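Local coordinates for probable host range protein 2-3 (PDB 5CZ3) that probably supports multiplication of myxoma virus in different cell types, as a member of the C7 family of poxvirus host-range proteins, at residues L51-D56 and L87-V92; P65-L70 and R102-V107. One frame throughout, in Å; residues are numbered along the deposited sequence.

Contact 1 of 2, residues L51-D56 and L87-V92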
ATOM      1  N   LEU A  51      -4.058   4.041  -3.229  1.00 39.92           N
ATOM      2  CA  LEU A  51      -4.136   3.593  -1.845  1.00 39.43           C
ATOM      3  C   LEU A  51      -5.366   4.174  -1.171  1.00 39.08           C
ATOM      4  O   LEU A  51      -5.522   5.393  -1.091  1.00 38.14           O
ATOM      5  CB  LEU A  51      -2.878   3.989  -1.063  1.00 38.79           C
ATOM      6  CG  LEU A  51      -1.513   3.470  -1.529  1.00 38.68           C
ATOM      7  CD1 LEU A  51      -0.921   4.350  -2.622  1.00 37.65           C
ATOM      8  CD2 LEU A  51      -0.554   3.360  -0.353  1.00 40.16           C
ATOM      9  N   VAL A  52      -6.243   3.300  -0.689  1.00 39.88           N
ATOM     10  CA  VAL A  52      -7.430   3.744   0.026  1.00 40.64           C
ATOM     11  C   VAL A  52      -7.241   3.537   1.523  1.00 42.06           C
ATOM     12  O   VAL A  52      -7.322   2.415   2.023  1.00 43.94           O
ATOM     13  CB  VAL A  52      -8.688   3.003  -0.448  1.00 41.91           C
ATOM     14  CG1 VAL A  52      -9.908   3.495   0.316  1.00 42.76           C
ATOM     15  CG2 VAL A  52      -8.875   3.188  -1.950  1.00 40.75           C
ATOM     16  N   LEU A  53      -6.981   4.630   2.231  1.00 42.53           N
ATOM     17  CA  LEU A  53      -6.704   4.578   3.661  1.00 45.20           C
ATOM     18  C   LEU A  53      -7.921   4.979   4.485  1.00 48.52           C
ATOM     19  O   LEU A  53      -8.557   5.998   4.214  1.00 48.23           O
ATOM     20  CB  LEU A  53      -5.520   5.484   4.003  1.00 43.83           C
ATOM     21  CG  LEU A  53      -5.149   5.611   5.482  1.00 45.93           C
ATOM     22  CD1 LEU A  53      -4.645   4.283   6.028  1.00 47.13           C
ATOM     23  CD2 LEU A  53      -4.113   6.708   5.688  1.00 45.88           C
ATOM     24  N   GLU A  54      -8.238   4.172   5.490  1.00 52.22           N
ATOM     25  CA  GLU A  54      -9.331   4.478   6.405  1.00 54.72           C
ATOM     26  C   GLU A  54      -8.824   4.497   7.840  1.00 53.80           C
ATOM     27  O   GLU A  54      -8.893   3.486   8.541  1.00 55.89           O
ATOM     28  CB  GLU A  54     -10.462   3.462   6.252  1.00 59.21           C
ATOM     29  CG  GLU A  54     -11.067   3.427   4.864  1.00 60.25           C
ATOM     30  CD  GLU A  54     -11.975   2.234   4.654  1.00 63.83           C
ATOM     31  OE1 GLU A  54     -12.660   1.832   5.619  1.00 69.25           O
ATOM     32  OE2 GLU A  54     -11.999   1.696   3.528  1.00 61.37           O
ATOM     33  N   PRO A  55      -8.304   5.654   8.278  1.00 50.54           N
ATOM     34  CA  PRO A  55      -7.731   5.829   9.617  1.00 51.33           C
ATOM     35  C   PRO A  55      -8.727   5.527  10.729  1.00 54.66           C
ATOM     36  O   PRO A  55      -9.917   5.802  10.586  1.00 54.71           O
ATOM     37  CB  PRO A  55      -7.335   7.309   9.638  1.00 49.95           C
ATOM     38  CG  PRO A  55      -7.165   7.677   8.210  1.00 46.98           C
ATOM     39  CD  PRO A  55      -8.196   6.882   7.472  1.00 47.08           C
ATOM     40  N   ASP A  56      -8.233   4.962  11.825  1.00 58.18           N
ATOM     41  CA  ASP A  56      -9.056   4.724  13.002  1.00 62.80           C
ATOM     42  C   ASP A  56      -9.174   6.023  13.791  1.00 64.87           C
ATOM     43  O   ASP A  56      -8.515   6.202  14.815  1.00 66.95           O
ATOM     44  CB  ASP A  56      -8.453   3.609  13.861  1.00 66.64           C
ATOM     45  CG  ASP A  56      -9.389   3.141  14.956  1.00 72.35           C
ATOM     46  OD1 ASP A  56     -10.560   3.578  14.976  1.00 74.93           O
ATOM     47  OD2 ASP A  56      -8.954   2.325  15.797  1.00 74.92           O
ATOM     48  N   LEU A  87      -9.204   8.290   3.132  1.00 51.47           N
ATOM     49  CA  LEU A  87      -8.202   9.123   2.482  1.00 48.26           C
ATOM     50  C   LEU A  87      -7.702   8.384   1.247  1.00 46.29           C
ATOM     51  O   LEU A  87      -7.314   7.219   1.330  1.00 44.98           O
ATOM     52  CB  LEU A  87      -7.043   9.437   3.432  1.00 45.88           C
ATOM     53  CG  LEU A  87      -7.381  10.118   4.761  1.00 47.23           C
ATOM     54  CD1 LEU A  87      -6.164  10.152   5.672  1.00 45.88           C
ATOM     55  CD2 LEU A  87      -7.911  11.523   4.522  1.00 47.99           C
ATOM     56  N   ILE A  88      -7.714   9.055   0.101  1.00 46.50           N
ATOM     57  CA  ILE A  88      -7.382   8.398  -1.157  1.00 45.46           C
ATOM     58  C   ILE A  88      -6.101   8.948  -1.777  1.00 45.53           C
ATOM     59  O   ILE A  88      -6.072  10.071  -2.279  1.00 47.05           O
ATOM     60  CB  ILE A  88      -8.534   8.529  -2.168  1.00 46.26           C
ATOM     61  CG1 ILE A  88      -9.809   7.913  -1.588  1.00 47.06           C
ATOM     62  CG2 ILE A  88      -8.170   7.860  -3.481  1.00 45.63           C
ATOM     63  CD1 ILE A  88     -11.055   8.215  -2.385  1.00 49.63           C
ATOM     64  N   TYR A  89      -5.043   8.144  -1.734  1.00 44.30           N
ATOM     65  CA  TYR A  89      -3.767   8.513  -2.334  1.00 43.27           C
ATOM     66  C   TYR A  89      -3.625   7.919  -3.733  1.00 40.92           C
ATOM     67  O   TYR A  89      -4.140   6.836  -4.016  1.00 40.14           O
ATOM     68  CB  TYR A  89      -2.599   8.044  -1.462  1.00 44.50           C
ATOM     69  CG  TYR A  89      -2.503   8.699  -0.100  1.00 47.57           C
ATOM     70  CD1 TYR A  89      -3.222   8.207   0.982  1.00 49.02           C
ATOM     71  CD2 TYR A  89      -1.674   9.793   0.108  1.00 48.95           C
ATOM     72  CE1 TYR A  89      -3.126   8.796   2.230  1.00 50.43           C
ATOM     73  CE2 TYR A  89      -1.571  10.387   1.351  1.00 50.36           C
ATOM     74  CZ  TYR A  89      -2.300   9.885   2.408  1.00 51.45           C
ATOM     75  OH  TYR A  89      -2.199  10.477   3.645  1.00 54.72           O
ATOM     76  N   LYS A  90      -2.919   8.631  -4.604  1.00 40.69           N
ATOM     77  CA  LYS A  90      -2.610   8.122  -5.934  1.00 41.20           C
ATOM     78  C   LYS A  90      -1.193   8.512  -6.328  1.00 43.64           C
ATOM     79  O   LYS A  90      -0.845   9.692  -6.331  1.00 42.76           O
ATOM     80  CB  LYS A  90      -3.608   8.644  -6.970  1.00 40.93           C
ATOM     81  CG  LYS A  90      -3.313   8.179  -8.393  1.00 40.37           C
ATOM     82  CD  LYS A  90      -4.394   8.624  -9.369  1.00 41.06           C
ATOM     83  CE  LYS A  90      -4.081   8.163 -10.788  1.00 41.34           C
ATOM     84  NZ  LYS A  90      -5.160   8.528 -11.749  1.00 43.31           N
ATOM     85  N   VAL A  91      -0.373   7.519  -6.653  1.00 47.26           N
ATOM     86  CA  VAL A  91       0.990   7.789  -7.083  1.00 51.65           C
ATOM     87  C   VAL A  91       1.310   7.010  -8.357  1.00 55.07           C
ATOM     88  O   VAL A  91       0.884   5.868  -8.531  1.00 55.63           O
ATOM     89  CB  VAL A  91       2.018   7.455  -5.964  1.00 45.77           C
ATOM     90  CG1 VAL A  91       1.989   5.981  -5.609  1.00 45.35           C
ATOM     91  CG2 VAL A  91       3.419   7.881  -6.373  1.00 46.69           C
ATOM     92  N   VAL A  92       2.038   7.654  -9.260  1.00 24.40           N
ATOM     93  CA  VAL A  92       2.459   7.024 -10.501  1.00 27.41           C
ATOM     94  C   VAL A  92       3.977   7.068 -10.608  1.00 29.24           C
ATOM     95  O   VAL A  92       4.582   8.136 -10.530  1.00 38.57           O
ATOM     96  CB  VAL A  92       1.829   7.708 -11.729  1.00 27.97           C
ATOM     97  CG1 VAL A  92       2.408   7.137 -13.013  1.00 28.25           C
ATOM     98  CG2 VAL A  92       0.311   7.555 -11.703  1.00 27.94           C
TER

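Contact 2 of 2, residues P65-L70 and R102-V107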
ATOM      1  N   PRO A  65       1.033  10.890   7.591  1.00 56.97           N
ATOM      2  CA  PRO A  65       1.039  10.819   6.127  1.00 56.71           C
ATOM      3  C   PRO A  65       1.578   9.480   5.635  1.00 53.03           C
ATOM      4  O   PRO A  65       2.247   8.778   6.394  1.00 51.36           O
ATOM      5  CB  PRO A  65       1.975  11.966   5.714  1.00 59.32           C
ATOM      6  CG  PRO A  65       2.228  12.764   6.968  1.00 61.21           C
ATOM      7  CD  PRO A  65       2.060  11.810   8.102  1.00 58.61           C
ATOM      8  N   ILE A  66       1.283   9.128   4.388  1.00 52.63           N
ATOM      9  CA  ILE A  66       1.911   7.971   3.763  1.00 50.95           C
ATOM     10  C   ILE A  66       3.070   8.437   2.897  1.00 51.60           C
ATOM     11  O   ILE A  66       2.901   9.298   2.034  1.00 52.90           O
ATOM     12  CB  ILE A  66       0.929   7.164   2.892  1.00 51.32           C
ATOM     13  CG1 ILE A  66      -0.234   6.638   3.733  1.00 51.02           C
ATOM     14  CG2 ILE A  66       1.653   6.015   2.205  1.00 50.02           C
ATOM     15  CD1 ILE A  66      -1.145   5.686   2.989  1.00 48.56           C
ATOM     16  N   HIS A  67       4.250   7.877   3.134  1.00 51.01           N
ATOM     17  CA  HIS A  67       5.414   8.206   2.324  1.00 52.11           C
ATOM     18  C   HIS A  67       5.833   7.006   1.486  1.00 50.91           C
ATOM     19  O   HIS A  67       5.353   5.891   1.697  1.00 49.50           O
ATOM     20  CB  HIS A  67       6.571   8.672   3.208  1.00 53.14           C
ATOM     21  CG  HIS A  67       6.233   9.845   4.073  1.00 54.91           C
ATOM     22  ND1 HIS A  67       6.129   9.755   5.444  1.00 54.48           N
ATOM     23  CD2 HIS A  67       5.969  11.136   3.760  1.00 57.11           C
ATOM     24  CE1 HIS A  67       5.819  10.939   5.939  1.00 56.16           C
ATOM     25  NE2 HIS A  67       5.715  11.795   4.938  1.00 57.71           N
ATOM     26  N   MET A  68       6.725   7.235   0.529  1.00 51.79           N
ATOM     27  CA  MET A  68       7.175   6.163  -0.347  1.00 51.54           C
ATOM     28  C   MET A  68       8.576   6.407  -0.895  1.00 52.69           C
ATOM     29  O   MET A  68       8.937   7.535  -1.234  1.00 53.83           O
ATOM     30  CB  MET A  68       6.191   5.977  -1.505  1.00 51.76           C
ATOM     31  CG  MET A  68       6.655   5.002  -2.578  1.00 48.47           C
ATOM     32  SD  MET A  68       5.756   5.189  -4.129  1.00 76.49           S
ATOM     33  CE  MET A  68       6.514   3.899  -5.110  1.00101.48           C
ATOM     34  N   ARG A  69       9.365   5.340  -0.965  1.00 52.90           N
ATOM     35  CA  ARG A  69      10.645   5.378  -1.652  1.00 54.56           C
ATOM     36  C   ARG A  69      10.713   4.295  -2.719  1.00 53.80           C
ATOM     37  O   ARG A  69      10.469   3.121  -2.440  1.00 53.27           O
ATOM     38  CB  ARG A  69      11.805   5.210  -0.670  1.00 56.20           C
ATOM     39  CG  ARG A  69      11.996   6.378   0.273  1.00 58.01           C
ATOM     40  CD  ARG A  69      13.368   6.325   0.917  1.00 60.23           C
ATOM     41  NE  ARG A  69      13.569   7.420   1.860  1.00 62.18           N
ATOM     42  CZ  ARG A  69      14.170   8.566   1.555  1.00 65.37           C
ATOM     43  NH1 ARG A  69      14.632   8.767   0.330  1.00 66.46           N
ATOM     44  NH2 ARG A  69      14.310   9.510   2.476  1.00 68.54           N
ATOM     45  N   LEU A  70      11.037   4.701  -3.942  1.00 52.14           N
ATOM     46  CA  LEU A  70      11.262   3.758  -5.030  1.00 53.43           C
ATOM     47  C   LEU A  70      12.756   3.619  -5.278  1.00 58.52           C
ATOM     48  O   LEU A  70      13.405   4.568  -5.719  1.00 59.92           O
ATOM     49  CB  LEU A  70      10.550   4.211  -6.306  1.00 51.52           C
ATOM     50  CG  LEU A  70      10.695   3.269  -7.504  1.00 51.85           C
ATOM     51  CD1 LEU A  70       9.976   1.955  -7.239  1.00 50.15           C
ATOM     52  CD2 LEU A  70      10.181   3.920  -8.779  1.00 50.52           C
ATOM     53  N   ARG A 102       8.688   0.982  -1.433  1.00 47.56           N
ATOM     54  CA  ARG A 102       8.441   0.932   0.001  1.00 49.34           C
ATOM     55  C   ARG A 102       7.495   2.034   0.456  1.00 47.36           C
ATOM     56  O   ARG A 102       7.836   3.212   0.394  1.00 47.24           O
ATOM     57  CB  ARG A 102       9.754   1.042   0.777  1.00 54.32           C
ATOM     58  CG  ARG A 102      10.693  -0.137   0.611  1.00 57.48           C
ATOM     59  CD  ARG A 102      11.761  -0.109   1.690  1.00 60.07           C
ATOM     60  NE  ARG A 102      12.306  -1.436   1.961  1.00 60.73           N
ATOM     61  CZ  ARG A 102      13.451  -1.884   1.464  1.00 63.45           C
ATOM     62  NH1 ARG A 102      14.177  -1.110   0.670  1.00 66.66           N
ATOM     63  NH2 ARG A 102      13.874  -3.106   1.762  1.00 64.32           N
ATOM     64  N   PHE A 103       6.310   1.648   0.915  1.00 46.20           N
ATOM     65  CA  PHE A 103       5.401   2.595   1.547  1.00 45.58           C
ATOM     66  C   PHE A 103       5.588   2.529   3.057  1.00 45.68           C
ATOM     67  O   PHE A 103       5.836   1.456   3.605  1.00 47.16           O
ATOM     68  CB  PHE A 103       3.949   2.304   1.165  1.00 44.68           C
ATOM     69  CG  PHE A 103       3.642   2.570  -0.279  1.00 45.18           C
ATOM     70  CD1 PHE A 103       3.310   3.846  -0.705  1.00 45.44           C
ATOM     71  CD2 PHE A 103       3.686   1.548  -1.212  1.00 45.30           C
ATOM     72  CE1 PHE A 103       3.028   4.098  -2.034  1.00 45.04           C
ATOM     73  CE2 PHE A 103       3.405   1.792  -2.543  1.00 44.96           C
ATOM     74  CZ  PHE A 103       3.075   3.069  -2.954  1.00 44.82           C
ATOM     75  N   TYR A 104       5.483   3.673   3.726  1.00 44.88           N
ATOM     76  CA  TYR A 104       5.724   3.725   5.164  1.00 45.23           C
ATOM     77  C   TYR A 104       5.148   4.974   5.821  1.00 46.01           C
ATOM     78  O   TYR A 104       5.080   6.040   5.210  1.00 46.54           O
ATOM     79  CB  TYR A 104       7.227   3.644   5.454  1.00 46.35           C
ATOM     80  CG  TYR A 104       8.044   4.763   4.844  1.00 47.09           C
ATOM     81  CD1 TYR A 104       8.460   4.707   3.520  1.00 46.54           C
ATOM     82  CD2 TYR A 104       8.411   5.872   5.597  1.00 48.37           C
ATOM     83  CE1 TYR A 104       9.210   5.726   2.959  1.00 47.67           C
ATOM     84  CE2 TYR A 104       9.161   6.897   5.045  1.00 49.69           C
ATOM     85  CZ  TYR A 104       9.558   6.817   3.727  1.00 49.56           C
ATOM     86  OH  TYR A 104      10.305   7.831   3.172  1.00 51.82           O
ATOM     87  N   SER A 105       4.737   4.824   7.075  1.00 46.18           N
ATOM     88  CA  SER A 105       4.272   5.947   7.878  1.00 46.37           C
ATOM     89  C   SER A 105       5.303   6.286   8.946  1.00 48.53           C
ATOM     90  O   SER A 105       5.299   7.385   9.500  1.00 50.03           O
ATOM     91  CB  SER A 105       2.925   5.629   8.528  1.00 45.92           C
ATOM     92  OG  SER A 105       3.029   4.522   9.409  1.00 48.53           O
ATOM     93  N   ASP A 106       6.185   5.332   9.230  1.00 48.61           N
ATOM     94  CA  ASP A 106       7.179   5.495  10.283  1.00 49.78           C
ATOM     95  C   ASP A 106       8.556   4.995   9.852  1.00 50.38           C
ATOM     96  O   ASP A 106       8.684   4.258   8.873  1.00 48.49           O
ATOM     97  CB  ASP A 106       6.732   4.764  11.551  1.00 49.26           C
ATOM     98  CG  ASP A 106       5.382   5.239  12.051  1.00 48.19           C
ATOM     99  OD1 ASP A 106       5.346   6.212  12.833  1.00 49.76           O
ATOM    100  OD2 ASP A 106       4.355   4.643  11.661  1.00 46.12           O
ATOM    101  N   VAL A 107       9.579   5.403  10.597  1.00 53.49           N
ATOM    102  CA  VAL A 107      10.960   5.040  10.297  1.00 56.21           C
ATOM    103  C   VAL A 107      11.445   3.928  11.225  1.00 58.98           C
ATOM    104  O   VAL A 107      12.277   3.102  10.844  1.00 58.37           O
ATOM    105  CB  VAL A 107      11.896   6.261  10.425  1.00 58.92           C
ATOM    106  CG2 VAL A 107      11.366   7.420   9.595  1.00 57.96           C
TER

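Contact 1 of 2, residues L51-D56 and L87-V92
Two neighbouring strands of the all-antiparallel sheet of the C7-family beta-sandwich meet where Leu51 pairs with Tyr89 and Leu53 with Leu87, showing how a regular backbone pairing sets up an apolar layer. Each of these is a hydrogen-bonded pair with two N-H...O bonds. In the first, Leu51 N reaches Tyr89 O and Tyr89 N reaches Leu51 O, both at 2.9 Å; in the second, Leu53 N to Leu87 O is 2.8 Å and Leu87 N to Leu53 O 2.6 Å. Between them lies the non-hydrogen-bonded pair Val52 and Ile88, whose side chains lie on the other face of the sheet, where Val52 touches Arg150 and Phe14, and Ile88 touches Ala81.

Leu51, Leu53, Leu87 and Tyr89 share one face. With CG anti to the backbone N (chi1 176°), Leu53 extends beside Leu87 and Tyr89, pointing the same way as they do, and this brings its CD2 methyl to both, 4.0 Å from Leu87 CD1 and 4.2 Å from Tyr89 CE1, at the edge of the tyrosine ring rather than over a face. Just past the strand end, the Pro55 ring crosses Leu87 at about a right angle and sets CG 3.7 Å from Leu87 CD1, carrying the apolar patch beyond the last backbone bond. Leu79 of the next strand touches Leu87 and Tyr89, while Leu11 and Val13 on the far side border Leu53 and Leu51. The chemistry implies a division of labour: main-chain polar groups satisfy one another within the sheet, and the side chains of Leu51, Leu53, Leu87 and Tyr89 meet one another through apolar contacts.

Contact 2 of 2, residues P65-L70 and R102-V107
The Tyr104 ring reaches across the strand pair, crossing the His67 side chain at about a right angle and lying against His67 CB, an approach set by a chi1 of 60° that places CG between the backbone N and the carbonyl carbon. His67 CB sits over one face of the phenol, 3.8 Å from the ring centroid, a CH-pi contact offset toward the rim; the imidazole itself is only obliquely related to the ring. Farther out, Arg69 brings CG to the edge of the same ring, 3.9 Å from Tyr104 CE1. Its guanidinium lies within 5° of parallel to the phenol plane, but the two groups meet at the rim and are not stacked; Arg69 NH1 is hydrogen-bonded to Gly72 O.

The other face of the pair is apolar. Met68 CG stands over one face of the Phe103 ring, and Met68 SD approaches Phe103 CE1 obliquely at 3.6 Å, a Met-aromatic contact. Ile66 CG2 adds a second apolar touch, 4.0 Å from Phe103 CD1.

Four backbone bonds tie His67 to Tyr104 and Arg69 to Arg102; His67 N to Tyr104 O, for instance, spans 2.9 Å. A polar, largely exposed face backed by a buried hydrophobic one is typical of an antiparallel strand pair in one layer of a beta-sandwich.

How the contacts relate
The two contacts belong to different sheets of the sandwich, and their apolar faces meet in its core; the centres of contact 1 and contact 2 are about 12 Å apart. Tyr89 CE1 of contact 1 packs 3.8 Å from Ile66 CD1 of contact 2, and Leu51 CD2 lies 3.9 Å from Phe103 CD1. Val91 CG1 lies 4.1 Å from Phe103 CZ. Along the chain the segments alternate: strand 45-54 is followed by strand 67-70 of the other sheet, and strand 87-95 by strand 99-104, so the chain passes from contact 1 to contact 2 twice. This alternation illustrates how residues distant in sequence build one shared hydrophobic core between two layers.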